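Local coordinates for glucose import ATP-binding protein GlcV (Sulfolobus solfataricus, PDB 1OXX) that hydrolyses ATP to power glucose uptake, as the energy-coupling subunit of the GlcSTUV ABC transporter, at residues 48-51 with 56-59; 178-183 with 205-210; 230-233 with 237-240. The protein carries 1 engineered substitution. One frame throughout, in Å; residues are numbered along the deposited sequence. Where two conformers were deposited one is given.

Contact 1. Residues 48-51 with 56-59; sequences MRII and VPST
Val56 meets Ile50 through its backbone, because its CB bond points away from segment 48-51 of helix 41-52. The CD1 methyl of Ile50 lies 3.8 Å from Val56 O, and Ile50 CG1 is 3.8 Å from Val56 C. One arm of the isoleucine thus runs along the peptide that leads into Pro57. The same Val56 O accepts a hydrogen bond from Lys11 NZ, so this carbonyl is not left without a polar partner beside the methyl.

At Pro57 the other branch takes over. Ile50 CG2 stands anti to the backbone N (chi1 -75° for CG1) and reaches the proline ring at its CD corner, 3.9 Å from Pro57 CD, with Pro57 CG at 4.0 Å. An alanine at Ile50 would keep neither branch and would probably open a gap against the Val56 carbonyl and the Pro57 ring. Beyond the proline, Ser58 and Thr59 both face Ser10 in a classic beta bulge, and Ser58 OG bonds to Val12 N. The loop is thereby joined to strand 4-13.

Helix 41-52 is the helix that follows the Walker A P-loop, and Ile50 packs close to Thr46, one of the residues inferred to bind ATP. The contact seats the returning chain against this helix, as it heads for the antiparallel sheet of the ABC-ATPase domain.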
loop_
_atom_site.group_PDB
_atom_site.type_symbol
_atom_site.label_atom_id
_atom_site.label_comp_id
_atom_site.label_asym_id
_atom_site.label_seq_id
_atom_site.Cartn_x
_atom_site.Cartn_y
_atom_site.Cartn_z
ATOM N N MET A 48 12.111 4.350 -1.793
ATOM C CA MET A 48 11.743 4.954 -3.049
ATOM C C MET A 48 12.800 5.933 -3.547
ATOM O O MET A 48 13.078 6.031 -4.751
ATOM C CB MET A 48 10.398 5.662 -2.901
ATOM C CG MET A 48 9.922 6.251 -4.230
ATOM S SD MET A 48 8.226 5.929 -4.720
ATOM C CE MET A 48 8.423 4.354 -5.488
ATOM N N ARG A 49 13.368 6.696 -2.616
ATOM C CA ARG A 49 14.393 7.665 -2.966
ATOM C C ARG A 49 15.639 6.958 -3.505
ATOM O O ARG A 49 16.317 7.478 -4.388
ATOM C CB ARG A 49 14.738 8.538 -1.755
ATOM C CG ARG A 49 13.692 9.592 -1.472
ATOM C CD ARG A 49 13.920 10.384 -0.205
ATOM N NE ARG A 49 15.052 11.298 -0.274
ATOM C CZ ARG A 49 15.009 12.487 -0.854
ATOM N NH1 ARG A 49 13.891 12.913 -1.410
ATOM N NH2 ARG A 49 16.085 13.263 -0.858
ATOM N N ILE A 50 15.935 5.774 -2.975
ATOM C CA ILE A 50 17.062 5.004 -3.481
ATOM C C ILE A 50 16.765 4.512 -4.896
ATOM O O ILE A 50 17.636 4.559 -5.778
ATOM C CB ILE A 50 17.412 3.868 -2.513
ATOM C CG1 ILE A 50 18.117 4.459 -1.301
ATOM C CG2 ILE A 50 18.296 2.840 -3.178
ATOM C CD1 ILE A 50 18.384 3.479 -0.179
ATOM N N ILE A 51 15.553 4.016 -5.140
ATOM C CA ILE A 51 15.215 3.613 -6.512
ATOM C C ILE A 51 15.275 4.823 -7.458
ATOM O O ILE A 51 15.716 4.687 -8.594
ATOM C CB ILE A 51 13.822 2.934 -6.581
ATOM C CG1 ILE A 51 13.719 1.766 -5.602
ATOM C CG2 ILE A 51 13.523 2.489 -7.999
ATOM C CD1 ILE A 51 14.765 0.693 -5.787
ATOM N N VAL A 56 21.146 6.965 -1.890
ATOM C CA VAL A 56 21.894 5.770 -2.246
ATOM C C VAL A 56 21.934 4.766 -1.110
ATOM O O VAL A 56 21.797 5.144 0.052
ATOM C CB VAL A 56 23.349 6.114 -2.622
ATOM C CG1 VAL A 56 23.382 6.977 -3.881
ATOM C CG2 VAL A 56 24.051 6.809 -1.482
ATOM N N PRO A 57 22.108 3.492 -1.437
ATOM C CA PRO A 57 22.291 2.484 -0.394
ATOM C C PRO A 57 23.551 2.802 0.396
ATOM O O PRO A 57 24.547 3.273 -0.173
ATOM C CB PRO A 57 22.495 1.182 -1.169
ATOM C CG PRO A 57 21.969 1.452 -2.545
ATOM C CD PRO A 57 22.154 2.907 -2.785
ATOM N N SER A 58 23.504 2.587 1.705
ATOM C CA SER A 58 24.715 2.687 2.539
ATOM C C SER A 58 25.621 1.511 2.184
ATOM O O SER A 58 26.835 1.675 1.993
ATOM C CB SER A 58 24.351 2.688 4.028
ATOM O OG SER A 58 23.543 3.807 4.363
ATOM N N THR A 59 25.021 0.330 2.106
ATOM C CA THR A 59 25.687 -0.864 1.633
ATOM C C THR A 59 24.741 -1.570 0.683
ATOM O O THR A 59 23.513 -1.371 0.737
ATOM C CB THR A 59 26.111 -1.777 2.780
ATOM O OG1 THR A 59 24.982 -2.079 3.594
ATOM C CG2 THR A 59 27.067 -1.055 3.696
#

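Contact 2. Residues 178-183 with 205-210; sequences SARALV and FAIADR
Arg180 CG is anti to its carbonyl carbon (chi1 -66°), and the chain then runs extended from CG to NE, which carries its methylenes past Ala206. With CG1 set the same way (chi1 -67°) and the chain extended beyond it (chi2 163°), CD1 of Ile207 reaches Val183. The contact is a helix-to-helix packing in the P-loop ATPase fold. It joins helix 176-190 to the end of helix 201-207, with strand 193-198 between them in the chain.

The Ala206 methyl lies against the aliphatic part of Arg180, 3.7 Å from Arg180 CD and 4.0 Å from Arg180 CB. The nearest CA pair is also here, Arg180 CA to Ala206 CA at 6.5 Å. The charged end of Arg180 goes on beyond the alanine. Its NE forms a salt bridge with Asp203 OD2, and NH1 forms one with Asp177 OD1. These two acids belong to the two helices that the contact joins, so the guanidinium is gripped from both. A third acid, Asp200, gives NH2 a long, weak ion pair.

Ile207 also touches Arg180, with CG1 4.2 Å from the carbonyl Arg180 O and CD1 4.4 Å from Arg180 CB. The rest of its contact is apolar. Phe168 touches Arg180 and Ile207, while Leu194 of strand 193-198 touches Val183 and Ile207. The buried end of the interface therefore rests on the central sheet. There the Val183 and Ile207 side chains cross at about a right angle, with Val183 CG1 4.1 Å from Ile207 CD1.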
loop_
_atom_site.group_PDB
_atom_site.type_symbol
_atom_site.label_atom_id
_atom_site.label_comp_id
_atom_site.label_asym_id
_atom_site.label_seq_id
_atom_site.Cartn_x
_atom_site.Cartn_y
_atom_site.Cartn_z
ATOM N N SER A 178 -10.895 6.909 -9.197
ATOM C CA SER A 178 -10.652 7.413 -10.545
ATOM C C SER A 178 -9.151 7.561 -10.820
ATOM O O SER A 178 -8.667 7.195 -11.887
ATOM C CB SER A 178 -11.329 8.777 -10.738
ATOM O OG SER A 178 -11.408 9.255 -9.407
ATOM N N ALA A 179 -8.420 8.092 -9.846
ATOM C CA ALA A 179 -6.992 8.338 -10.000
ATOM C C ALA A 179 -6.250 7.019 -10.078
ATOM O O ALA A 179 -5.307 6.881 -10.846
ATOM C CB ALA A 179 -6.484 9.160 -8.843
ATOM N N ARG A 180 -6.662 6.042 -9.285
ATOM C CA ARG A 180 -6.011 4.735 -9.362
ATOM C C ARG A 180 -6.242 4.100 -10.730
ATOM O O ARG A 180 -5.341 3.480 -11.306
ATOM C CB ARG A 180 -6.537 3.796 -8.278
ATOM C CG ARG A 180 -6.193 4.208 -6.861
ATOM C CD ARG A 180 -7.020 3.503 -5.791
ATOM N NE ARG A 180 -6.675 3.973 -4.454
ATOM C CZ ARG A 180 -7.559 4.313 -3.519
ATOM N NH1 ARG A 180 -8.857 4.224 -3.753
ATOM N NH2 ARG A 180 -7.133 4.742 -2.344
ATOM N N ALA A 181 -7.462 4.231 -11.241
ATOM C CA ALA A 181 -7.800 3.693 -12.550
ATOM C C ALA A 181 -6.962 4.353 -13.655
ATOM O O ALA A 181 -6.524 3.692 -14.586
ATOM C CB ALA A 181 -9.279 3.857 -12.817
ATOM N N LEU A 182 -6.721 5.650 -13.540
ATOM C CA LEU A 182 -5.928 6.348 -14.531
ATOM C C LEU A 182 -4.493 5.822 -14.516
ATOM O O LEU A 182 -3.914 5.587 -15.568
ATOM C CB LEU A 182 -5.963 7.858 -14.297
ATOM C CG LEU A 182 -5.097 8.675 -15.253
ATOM C CD1 LEU A 182 -5.583 8.496 -16.677
ATOM C CD2 LEU A 182 -5.095 10.155 -14.868
ATOM N N VAL A 183 -3.932 5.625 -13.332
ATOM C CA VAL A 183 -2.562 5.111 -13.246
ATOM C C VAL A 183 -2.479 3.718 -13.862
ATOM O O VAL A 183 -1.515 3.412 -14.560
ATOM C CB VAL A 183 -2.057 5.102 -11.797
ATOM C CG1 VAL A 183 -0.808 4.241 -11.667
ATOM C CG2 VAL A 183 -1.773 6.507 -11.345
ATOM N N PHE A 205 -3.952 -2.850 -3.609
ATOM C CA PHE A 205 -4.897 -3.744 -4.271
ATOM C C PHE A 205 -5.295 -3.250 -5.655
ATOM O O PHE A 205 -5.553 -4.052 -6.561
ATOM C CB PHE A 205 -6.125 -3.969 -3.402
ATOM C CG PHE A 205 -5.923 -5.045 -2.380
ATOM C CD1 PHE A 205 -5.580 -4.722 -1.081
ATOM C CD2 PHE A 205 -6.005 -6.382 -2.730
ATOM C CE1 PHE A 205 -5.361 -5.714 -0.133
ATOM C CE2 PHE A 205 -5.789 -7.367 -1.801
ATOM C CZ PHE A 205 -5.456 -7.036 -0.495
ATOM N N ALA A 206 -5.356 -1.938 -5.808
ATOM C CA ALA A 206 -5.806 -1.371 -7.056
ATOM C C ALA A 206 -4.765 -1.488 -8.138
ATOM O O ALA A 206 -5.102 -1.732 -9.299
ATOM C CB ALA A 206 -6.178 0.090 -6.855
ATOM N N ILE A 207 -3.496 -1.342 -7.763
ATOM C CA ILE A 207 -2.442 -1.186 -8.754
ATOM C C ILE A 207 -1.359 -2.248 -8.811
ATOM O O ILE A 207 -0.818 -2.505 -9.878
ATOM C CB ILE A 207 -1.748 0.173 -8.510
ATOM C CG1 ILE A 207 -2.707 1.326 -8.810
ATOM C CG2 ILE A 207 -0.507 0.303 -9.361
ATOM C CD1 ILE A 207 -2.261 2.655 -8.210
ATOM N N ALA A 208 -1.028 -2.853 -7.674
ATOM C CA ALA A 208 0.114 -3.746 -7.609
ATOM C C ALA A 208 -0.239 -5.201 -7.833
ATOM O O ALA A 208 -1.252 -5.677 -7.325
ATOM C CB ALA A 208 0.793 -3.579 -6.255
ATOM N N ASP A 209 0.591 -5.912 -8.584
ATOM C CA ASP A 209 0.383 -7.350 -8.761
ATOM C C ASP A 209 1.209 -8.207 -7.813
ATOM O O ASP A 209 0.895 -9.387 -7.573
ATOM C CB ASP A 209 0.658 -7.745 -10.193
ATOM C CG ASP A 209 -0.351 -7.172 -11.133
ATOM O OD1 ASP A 209 -1.551 -7.103 -10.766
ATOM O OD2 ASP A 209 -0.043 -6.732 -12.248
ATOM N N ARG A 210 2.278 -7.634 -7.288
ATOM C CA ARG A 210 3.118 -8.285 -6.315
ATOM C C ARG A 210 3.498 -7.192 -5.336
ATOM O O ARG A 210 3.731 -6.046 -5.750
ATOM C CB ARG A 210 4.349 -8.938 -6.961
ATOM C CG ARG A 210 5.135 -9.831 -6.042
ATOM C CD ARG A 210 6.140 -10.787 -6.740
ATOM N NE ARG A 210 7.107 -10.054 -7.555
ATOM C CZ ARG A 210 8.421 -10.021 -7.354
ATOM N NH1 ARG A 210 9.006 -10.727 -6.390
ATOM N NH2 ARG A 210 9.165 -9.265 -8.148
#

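Contact 3. Residues 230-233 with 237-240; sequences DNPV and VASL
Pro232 packs its ring directly on the Ala238 methyl, and this is the tight part of the contact. Pro232 CG lies 3.5 Å from Ala238 CB. Pro232 CB is nearly as close to the helix backbone, 3.6 Å from both Ala238 N and Ala238 CA. The ring therefore lies against the backbone of Ala238 as well as its methyl. A side chain as small as alanine lets the chain come near, and the CA atoms of Pro232 and Ala238 are 5.1 Å apart. Both residues are buried.

The rest is looser. Val237 touches the proline with one methyl, CG1, at 4.0 Å from Pro232 CB. Its other methyl, CG2, meets Val233 CG1 at the same distance of 4.0 Å. Val233 is exposed and gives a single methyl to the pair. Its chi1 of 73° sets CG1 between the backbone N and the carbonyl carbon, a crowded position that turns this methyl toward Val237. The two valines cross obliquely, and Val233 forms the solvent side of the contact.

The contact is a turn between two short helices, 225-230 and 235-241, and it lies away from the ATP sites. Gln221 of strand 218-223 pins the turn by bonding to Asn231 O and Val233 N. Val237 also rests on Val213 and Val220, from strands 210-215 and 218-223 at the edge of the central sheet. Ala238 packs on Ile244, just before strand 245-252 begins.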
loop_
_atom_site.group_PDB
_atom_site.type_symbol
_atom_site.label_atom_id
_atom_site.label_comp_id
_atom_site.label_asym_id
_atom_site.label_seq_id
_atom_site.Cartn_x
_atom_site.Cartn_y
_atom_site.Cartn_z
ATOM N N ASP A 230 -4.783 -13.271 2.814
ATOM C CA ASP A 230 -5.314 -14.511 3.353
ATOM C C ASP A 230 -4.270 -15.355 4.079
ATOM O O ASP A 230 -4.620 -16.113 4.993
ATOM C CB ASP A 230 -5.942 -15.340 2.237
ATOM C CG ASP A 230 -7.246 -14.765 1.747
ATOM O OD1 ASP A 230 -7.909 -13.998 2.492
ATOM O OD2 ASP A 230 -7.676 -15.038 0.601
ATOM N N ASN A 231 -3.003 -15.213 3.703
ATOM C CA ASN A 231 -1.920 -15.993 4.311
ATOM C C ASN A 231 -0.772 -15.108 4.809
ATOM O O ASN A 231 0.382 -15.269 4.405
ATOM C CB ASN A 231 -1.425 -17.037 3.314
ATOM C CG ASN A 231 -2.524 -17.980 2.890
ATOM O OD1 ASN A 231 -3.074 -18.708 3.715
ATOM N ND2 ASN A 231 -2.874 -17.949 1.610
ATOM N N PRO A 232 -1.079 -14.181 5.698
ATOM C CA PRO A 232 -0.020 -13.306 6.219
ATOM C C PRO A 232 0.935 -14.077 7.114
ATOM O O PRO A 232 0.507 -14.944 7.877
ATOM C CB PRO A 232 -0.780 -12.268 7.034
ATOM C CG PRO A 232 -2.082 -12.952 7.403
ATOM C CD PRO A 232 -2.401 -13.863 6.250
ATOM N N VAL A 233 2.213 -13.711 7.074
ATOM C CA VAL A 233 3.221 -14.440 7.837
ATOM C C VAL A 233 3.189 -14.090 9.312
ATOM O O VAL A 233 3.711 -14.838 10.149
ATOM C CB VAL A 233 4.632 -14.182 7.258
ATOM C CG1 VAL A 233 5.097 -12.793 7.587
ATOM C CG2 VAL A 233 5.642 -15.218 7.766
ATOM N N VAL A 237 1.811 -8.205 9.544
ATOM C CA VAL A 237 1.524 -8.148 8.119
ATOM C C VAL A 237 0.010 -8.214 7.873
ATOM O O VAL A 237 -0.538 -7.510 7.028
ATOM C CB VAL A 237 2.222 -9.278 7.354
ATOM C CG1 VAL A 237 1.702 -9.370 5.937
ATOM C CG2 VAL A 237 3.722 -9.061 7.365
ATOM N N ALA A 238 -0.669 -9.076 8.620
ATOM C CA ALA A 238 -2.107 -9.222 8.456
ATOM C C ALA A 238 -2.819 -7.889 8.563
ATOM O O ALA A 238 -3.735 -7.615 7.795
ATOM C CB ALA A 238 -2.658 -10.170 9.489
ATOM N N SER A 239 -2.415 -7.076 9.535
ATOM C CA SER A 239 -3.051 -5.781 9.768
ATOM C C SER A 239 -2.606 -4.700 8.789
ATOM O O SER A 239 -3.346 -3.768 8.506
ATOM C CB SER A 239 -2.799 -5.331 11.202
ATOM O OG SER A 239 -1.469 -4.909 11.395
ATOM N N LEU A 240 -1.399 -4.819 8.260
ATOM C CA LEU A 240 -0.935 -3.838 7.289
ATOM C C LEU A 240 -1.710 -3.936 5.972
ATOM O O LEU A 240 -1.941 -2.911 5.288
ATOM C CB LEU A 240 0.572 -3.989 7.045
ATOM C CG LEU A 240 1.429 -3.396 8.145
ATOM C CD1 LEU A 240 2.861 -3.930 8.092
ATOM C CD2 LEU A 240 1.383 -1.863 8.051
#

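How the contacts relate
The three contacts follow one another along the chain, and none nests in or crosses another. Contact 1 comes first and closes the short loop between the P-loop helix 41-52 and strand 61-64. Contact 2 closes the longest span, 21 residues that include strand 193-198, and ties helix 176-190 to helix 201-207. Contact 3 closes the tight turn between helices 225-230 and 235-241. None touches another. Contacts 2 and 3 come nearest, with about 7 Å between their nearest atoms. Strand 193-198 lies beside the helix of contact 1 and beside contact 2, while strand 210-215 connects contact 2 to contact 3.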